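Local coordinates for protein purine nucleoside phosphorylase (Schistosoma mansoni, PDB 5TBT) that probably catalyses the reversible, phosphate-dependent cleavage of purine nucleosides such as inosine and guanosine into the free base and ribose 1-phosphate, at residues Gly120-Lys125 against Asp217-Ser222; Gly192-Asn197 against Met221-Glu226. All blocks are in the same frame, centred on the assembly; numbering follows the deposited sequence.

Contact 1: residues Gly120-Lys125 against Asp217-Ser222. With CTN (4-amino-1-beta-D-ribofuranosyl-2(1H)-pyrimidinone), chain B; SO4 (sulfate ion), chain C.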
loop_
_atom_site.group_PDB
_atom_site.type_symbol
_atom_site.label_atom_id
_atom_site.label_comp_id
_atom_site.label_asym_id
_atom_site.label_seq_id
_atom_site.Cartn_x
_atom_site.Cartn_y
_atom_site.Cartn_z
ATOM N N GLY A 120 -2.683 -15.121 -12.566
ATOM C CA GLY A 120 -3.850 -14.854 -13.386
ATOM C C GLY A 120 -3.476 -14.050 -14.618
ATOM O O GLY A 120 -2.609 -13.182 -14.574
ATOM N N GLY A 121 -4.143 -14.362 -15.733
ATOM C CA GLY A 121 -3.859 -13.704 -16.994
ATOM C C GLY A 121 -4.717 -12.470 -17.185
ATOM O O GLY A 121 -5.929 -12.498 -16.949
ATOM N N ILE A 122 -4.082 -11.387 -17.620
ATOM C CA ILE A 122 -4.763 -10.144 -17.955
ATOM C C ILE A 122 -4.781 -9.916 -19.461
ATOM O O ILE A 122 -5.826 -9.621 -20.043
ATOM C CB ILE A 122 -4.116 -8.944 -17.227
ATOM C CG1 ILE A 122 -4.162 -9.150 -15.713
ATOM C CG2 ILE A 122 -4.815 -7.656 -17.614
ATOM C CD1 ILE A 122 -5.561 -9.196 -15.148
ATOM N N ASN A 123 -3.619 -10.042 -20.105
ATOM C CA ASN A 123 -3.518 -9.883 -21.550
ATOM C C ASN A 123 -4.493 -10.817 -22.254
ATOM O O ASN A 123 -4.670 -11.970 -21.855
ATOM C CB ASN A 123 -2.083 -10.167 -22.006
ATOM C CG ASN A 123 -1.826 -9.729 -23.436
ATOM O OD1 ASN A 123 -2.431 -10.246 -24.374
ATOM N ND2 ASN A 123 -0.914 -8.776 -23.610
ATOM N N ARG A 124 -5.138 -10.301 -23.304
ATOM C CA ARG A 124 -6.144 -11.078 -24.017
ATOM C C ARG A 124 -5.554 -12.279 -24.743
ATOM O O ARG A 124 -6.297 -13.204 -25.086
ATOM C CB ARG A 124 -6.886 -10.186 -25.013
ATOM N N LYS A 125 -4.243 -12.290 -24.986
ATOM C CA LYS A 125 -3.606 -13.404 -25.676
ATOM C C LYS A 125 -3.354 -14.605 -24.776
ATOM O O LYS A 125 -3.019 -15.680 -25.286
ATOM C CB LYS A 125 -2.277 -12.954 -26.287
ATOM C CG LYS A 125 -2.409 -12.016 -27.471
ATOM C CD LYS A 125 -1.038 -11.604 -27.980
ATOM C CE LYS A 125 -1.139 -10.631 -29.139
ATOM N NZ LYS A 125 0.204 -10.187 -29.604
ATOM N N ASP A 217 0.234 -7.584 -17.918
ATOM C CA ASP A 217 -0.121 -8.818 -18.604
ATOM C C ASP A 217 -0.521 -9.929 -17.648
ATOM O O ASP A 217 -1.289 -10.815 -18.032
ATOM C CB ASP A 217 1.045 -9.307 -19.471
ATOM C CG ASP A 217 1.504 -8.269 -20.476
ATOM O OD1 ASP A 217 0.819 -8.094 -21.505
ATOM O OD2 ASP A 217 2.558 -7.638 -20.247
ATOM N N VAL A 218 -0.022 -9.886 -16.412
ATOM C CA VAL A 218 -0.128 -10.992 -15.469
ATOM C C VAL A 218 -0.191 -10.406 -14.062
ATOM O O VAL A 218 0.377 -9.345 -13.791
ATOM C CB VAL A 218 1.070 -11.960 -15.643
ATOM C CG1 VAL A 218 1.275 -12.823 -14.422
ATOM C CG2 VAL A 218 0.877 -12.834 -16.872
ATOM N N VAL A 219 -0.901 -11.090 -13.164
ATOM C CA VAL A 219 -1.020 -10.654 -11.775
ATOM C C VAL A 219 -0.892 -11.864 -10.855
ATOM O O VAL A 219 -1.489 -12.918 -11.106
ATOM C CB VAL A 219 -2.348 -9.903 -11.532
ATOM C CG1 VAL A 219 -3.533 -10.754 -11.955
ATOM C CG2 VAL A 219 -2.464 -9.485 -10.073
ATOM N N GLY A 220 -0.107 -11.707 -9.785
ATOM C CA GLY A 220 0.102 -12.774 -8.826
ATOM C C GLY A 220 0.522 -12.223 -7.481
ATOM O O GLY A 220 0.702 -11.016 -7.304
ATOM N N MET A 221 0.703 -13.142 -6.530
ATOM C CA MET A 221 0.886 -12.797 -5.125
ATOM C C MET A 221 2.293 -13.067 -4.601
ATOM O O MET A 221 2.488 -13.087 -3.379
ATOM C CB MET A 221 -0.118 -13.558 -4.257
ATOM C CG MET A 221 -1.579 -13.356 -4.619
ATOM S SD MET A 221 -2.663 -14.376 -3.593
ATOM C CE MET A 221 -4.206 -14.245 -4.492
ATOM N N SER A 222 3.275 -13.280 -5.469
ATOM C CA SER A 222 4.591 -13.715 -5.004
ATOM C C SER A 222 5.668 -13.108 -5.898
ATOM O O SER A 222 5.433 -12.139 -6.630
ATOM C CB SER A 222 4.660 -15.254 -4.976
ATOM O OG SER A 222 4.716 -15.790 -6.286
HETATM O "O5'" CTN B . -4.111 -19.997 -6.094
HETATM C "C5'" CTN B . -3.310 -19.447 -5.094
HETATM C "C4'" CTN B . -1.847 -19.813 -5.287
HETATM O "O4'" CTN B . -1.430 -19.598 -6.613
HETATM C "C1'" CTN B . -0.961 -18.282 -6.794
HETATM N N1 CTN B . -1.914 -17.444 -7.531
HETATM C C6 CTN B . -2.865 -17.997 -8.233
HETATM C C5 CTN B . -3.757 -17.245 -8.926
HETATM C C4 CTN B . -3.677 -15.885 -8.893
HETATM N N3 CTN B . -2.708 -15.307 -8.203
HETATM C C2 CTN B . -1.794 -16.060 -7.523
HETATM O O2 CTN B . -0.890 -15.541 -6.868
HETATM N N4 CTN B . -4.575 -15.198 -9.599
HETATM C "C2'" CTN B . -0.727 -17.767 -5.391
HETATM O "O2'" CTN B . 0.566 -17.214 -5.305
HETATM C "C3'" CTN B . -0.989 -18.895 -4.454
HETATM O "O3'" CTN B . 0.188 -19.565 -4.060
HETATM S S SO4 C . 2.650 -19.788 -6.528
HETATM O O1 SO4 C . 2.619 -20.444 -7.757
HETATM O O2 SO4 C . 3.129 -18.466 -6.724
HETATM O O3 SO4 C . 1.314 -19.732 -5.987
HETATM O O4 SO4 C . 3.410 -20.431 -5.492
#
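The backbone oxygen Asp217 O is held by two donors. Ile122 N lies 2.9 Å from Asp217 O, and Asn123 N lies 3.2 Å from the same oxygen. Both come from one face of the carbonyl, and Ile122 N sits well above its plane. The side chains of Asn123 and Asp217 add a further bond across the contact. They run side by side, with amide and carboxylate nearly coplanar, 25° apart. Asn123 ND2 gives a hydrogen bond of 2.8 Å to Asp217 OD1. CG of Asn123 stands anti to its backbone N (chi1 -167°), which brings the amide alongside the carboxylate. Asn123 OD1 accepts from Lys125 N at 2.8 Å, on a lone pair, and closes an Asx turn. The amide is therefore tied at both ends. Asp217 OD2 is taken by Val193 N.

Next to this turn, strands 112-121 and 218-220 pair antiparallel in the central sheet. Gly120 and Val219 form a hydrogen-bonded pair, with Gly120 N 2.9 Å from Val219 O. Ile122 CD1 meets Val219 CG1 at 4.1 Å, beside helix 205-213. At the other end, Met221 N makes a weak bond of 2.9 Å to O2 of the bound cytidine, and N4 of that base lies 3.5 Å from Gly120 N. The Asp217 carboxylate therefore joins the turn after strand 112-121 to strand 189-196, while the nucleoside at the far end is met by backbone.

Contact 2: residues Gly192-Asn197 against Met221-Glu226. With CTN (4-amino-1-beta-D-ribofuranosyl-2(1H)-pyrimidinone), chain B; SO4 (sulfate ion), chain C.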
loop_
_atom_site.group_PDB
_atom_site.type_symbol
_atom_site.label_atom_id
_atom_site.label_comp_id
_atom_site.label_asym_id
_atom_site.label_seq_id
_atom_site.Cartn_x
_atom_site.Cartn_y
_atom_site.Cartn_z
ATOM N N GLY A 192 5.855 -10.849 -20.680
ATOM C CA GLY A 192 4.952 -9.812 -20.212
ATOM C C GLY A 192 5.363 -9.236 -18.877
ATOM O O GLY A 192 6.391 -9.603 -18.296
ATOM N N VAL A 193 4.521 -8.324 -18.396
ATOM C CA VAL A 193 4.760 -7.559 -17.177
ATOM C C VAL A 193 3.900 -8.133 -16.059
ATOM O O VAL A 193 2.702 -8.386 -16.248
ATOM C CB VAL A 193 4.458 -6.067 -17.396
ATOM C CG1 VAL A 193 4.570 -5.296 -16.091
ATOM C CG2 VAL A 193 5.394 -5.487 -18.450
ATOM N N TYR A 194 4.508 -8.329 -14.892
ATOM C CA TYR A 194 3.877 -8.986 -13.754
ATOM C C TYR A 194 3.468 -7.945 -12.720
ATOM O O TYR A 194 4.288 -7.125 -12.300
ATOM C CB TYR A 194 4.852 -10.000 -13.149
ATOM C CG TYR A 194 4.384 -10.768 -11.927
ATOM C CD1 TYR A 194 4.464 -10.211 -10.653
ATOM C CD2 TYR A 194 3.925 -12.072 -12.038
ATOM C CE1 TYR A 194 4.061 -10.922 -9.533
ATOM C CE2 TYR A 194 3.520 -12.793 -10.922
ATOM C CZ TYR A 194 3.593 -12.212 -9.672
ATOM O OH TYR A 194 3.198 -12.921 -8.560
ATOM N N ALA A 195 2.205 -7.978 -12.310
ATOM C CA ALA A 195 1.701 -7.098 -11.265
ATOM C C ALA A 195 1.661 -7.860 -9.948
ATOM O O ALA A 195 1.178 -8.996 -9.896
ATOM C CB ALA A 195 0.312 -6.561 -11.616
ATOM N N PHE A 196 2.181 -7.241 -8.894
ATOM C CA PHE A 196 2.266 -7.866 -7.579
ATOM C C PHE A 196 1.033 -7.465 -6.778
ATOM O O PHE A 196 0.938 -6.331 -6.296
ATOM C CB PHE A 196 3.551 -7.441 -6.873
ATOM C CG PHE A 196 3.736 -8.035 -5.496
ATOM C CD1 PHE A 196 3.036 -9.164 -5.085
ATOM C CD2 PHE A 196 4.629 -7.450 -4.611
ATOM C CE1 PHE A 196 3.222 -9.694 -3.816
ATOM C CE2 PHE A 196 4.822 -7.971 -3.346
ATOM C CZ PHE A 196 4.119 -9.095 -2.946
ATOM N N ASN A 197 0.090 -8.391 -6.637
ATOM C CA ASN A 197 -1.055 -8.203 -5.757
ATOM C C ASN A 197 -0.741 -8.848 -4.414
ATOM O O ASN A 197 -0.449 -10.046 -4.351
ATOM C CB ASN A 197 -2.318 -8.799 -6.376
ATOM C CG ASN A 197 -3.410 -9.042 -5.354
ATOM O OD1 ASN A 197 -3.633 -8.232 -4.456
ATOM N ND2 ASN A 197 -4.092 -10.176 -5.482
ATOM N N MET A 221 0.703 -13.142 -6.530
ATOM C CA MET A 221 0.886 -12.797 -5.125
ATOM C C MET A 221 2.293 -13.067 -4.601
ATOM O O MET A 221 2.488 -13.087 -3.379
ATOM C CB MET A 221 -0.118 -13.558 -4.257
ATOM C CG MET A 221 -1.579 -13.356 -4.619
ATOM S SD MET A 221 -2.663 -14.376 -3.593
ATOM C CE MET A 221 -4.206 -14.245 -4.492
ATOM N N SER A 222 3.275 -13.280 -5.469
ATOM C CA SER A 222 4.591 -13.715 -5.004
ATOM C C SER A 222 5.668 -13.108 -5.898
ATOM O O SER A 222 5.433 -12.139 -6.630
ATOM C CB SER A 222 4.660 -15.254 -4.976
ATOM O OG SER A 222 4.716 -15.790 -6.286
ATOM N N THR A 223 6.880 -13.665 -5.789
ATOM C CA THR A 223 7.979 -13.505 -6.740
ATOM C C THR A 223 8.680 -12.152 -6.670
ATOM O O THR A 223 9.909 -12.102 -6.571
ATOM C CB THR A 223 7.485 -13.754 -8.167
ATOM O OG1 THR A 223 6.945 -15.079 -8.255
ATOM C CG2 THR A 223 8.631 -13.614 -9.156
ATOM N N VAL A 224 7.916 -11.057 -6.751
ATOM C CA VAL A 224 8.529 -9.723 -6.728
ATOM C C VAL A 224 9.388 -9.495 -5.493
ATOM O O VAL A 224 10.471 -8.903 -5.624
ATOM C CB VAL A 224 7.451 -8.644 -6.920
ATOM C CG1 VAL A 224 8.005 -7.266 -6.596
ATOM C CG2 VAL A 224 6.921 -8.675 -8.343
ATOM N N PRO A 225 8.993 -9.904 -4.276
ATOM C CA PRO A 225 9.912 -9.728 -3.137
ATOM C C PRO A 225 11.240 -10.445 -3.317
ATOM O O PRO A 225 12.294 -9.875 -3.007
ATOM C CB PRO A 225 9.118 -10.303 -1.955
ATOM C CG PRO A 225 7.691 -10.158 -2.354
ATOM C CD PRO A 225 7.666 -10.382 -3.834
ATOM N N GLU A 226 11.218 -11.686 -3.813
ATOM C CA GLU A 226 12.464 -12.421 -4.002
ATOM C C GLU A 226 13.318 -11.791 -5.096
ATOM O O GLU A 226 14.546 -11.746 -4.979
ATOM C CB GLU A 226 12.174 -13.886 -4.329
ATOM C CG GLU A 226 11.496 -14.659 -3.213
ATOM C CD GLU A 226 9.983 -14.596 -3.291
ATOM O OE1 GLU A 226 9.449 -13.612 -3.843
ATOM O OE2 GLU A 226 9.324 -15.540 -2.808
HETATM O "O5'" CTN B . -4.111 -19.997 -6.094
HETATM C "C5'" CTN B . -3.310 -19.447 -5.094
HETATM C "C4'" CTN B . -1.847 -19.813 -5.287
HETATM O "O4'" CTN B . -1.430 -19.598 -6.613
HETATM C "C1'" CTN B . -0.961 -18.282 -6.794
HETATM N N1 CTN B . -1.914 -17.444 -7.531
HETATM C C6 CTN B . -2.865 -17.997 -8.233
HETATM C C5 CTN B . -3.757 -17.245 -8.926
HETATM C C4 CTN B . -3.677 -15.885 -8.893
HETATM N N3 CTN B . -2.708 -15.307 -8.203
HETATM C C2 CTN B . -1.794 -16.060 -7.523
HETATM O O2 CTN B . -0.890 -15.541 -6.868
HETATM N N4 CTN B . -4.575 -15.198 -9.599
HETATM C "C2'" CTN B . -0.727 -17.767 -5.391
HETATM O "O2'" CTN B . 0.566 -17.214 -5.305
HETATM C "C3'" CTN B . -0.989 -18.895 -4.454
HETATM O "O3'" CTN B . 0.188 -19.565 -4.060
HETATM S S SO4 C . 2.650 -19.788 -6.528
HETATM O O1 SO4 C . 2.619 -20.444 -7.757
HETATM O O2 SO4 C . 3.129 -18.466 -6.724
HETATM O O3 SO4 C . 1.314 -19.732 -5.987
HETATM O O4 SO4 C . 3.410 -20.431 -5.492
#
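Val224 is the bump that meets both aromatic rings of strand 189-196. Val224 CG2 lies 3.7 Å from Tyr194 CD1, and Val224 CB 3.8 Å from Phe196 CD2. The two rings leave the same side of the strand, and Val224, at the start of helix 224-232, faces the notch they form. CG of each is anti to its own backbone N (chi1 179° for Tyr194, 180° for Phe196), which carries the rings out from the strand toward the helix start. Pro225 packs next to Val224. Pro225 CG is 3.7 Å from Phe196 CE2, and Pro225 CD makes an off-centre CH-pi contact with the Phe196 ring, 4.2 Å from the centroid. Met221 O comes to the edge of the Phe196 ring, near its plane, 3.5 Å from CE1 of Phe196.

The strand belongs to the central sheet of the phosphorylase superfamily fold, and the helix follows the loop that leaves strand 218-220. Thr223 is the N-cap residue, but its OG1 is bonded to Arg86 and Asn117.

Tyr194 reaches beyond Val224 to the loop, where Ser222 N gives Tyr194 OH a nearly straight bond of 3.1 Å (168°). Just past the strand, Asn197 and Met221 lie side by side and point the same way. Asn197 O is 3.2 Å from Met221 CA in a CA-H...O contact. The extended Met221 side chain runs on past O2 of the cytidine, with Met221 CG 3.2 Å from that oxygen.

How the contacts relate
Contacts 1 and 2 have centres 10 Å apart and share Met221 and Ser222. Strand 218-220 lies between strands 112-121 and 189-196 in the sheet. Contact 1 is its antiparallel pairing with the first, and its parallel pairing with the second joins the two contacts. Val218 O lies 2.7 Å from Ala195 N and Gly220 O 2.8 Å from Asn197 N, both probable hydrogen bonds. The shared residues face the ligands. Met221 lies at the cytidine and packs on Phe161 of a second subunit, while Ser222 OG is 3.1 Å from O2 of the sulfate. That ion probably marks the phosphate position. Tyr202, Glu203 and His259 also bond the cytidine.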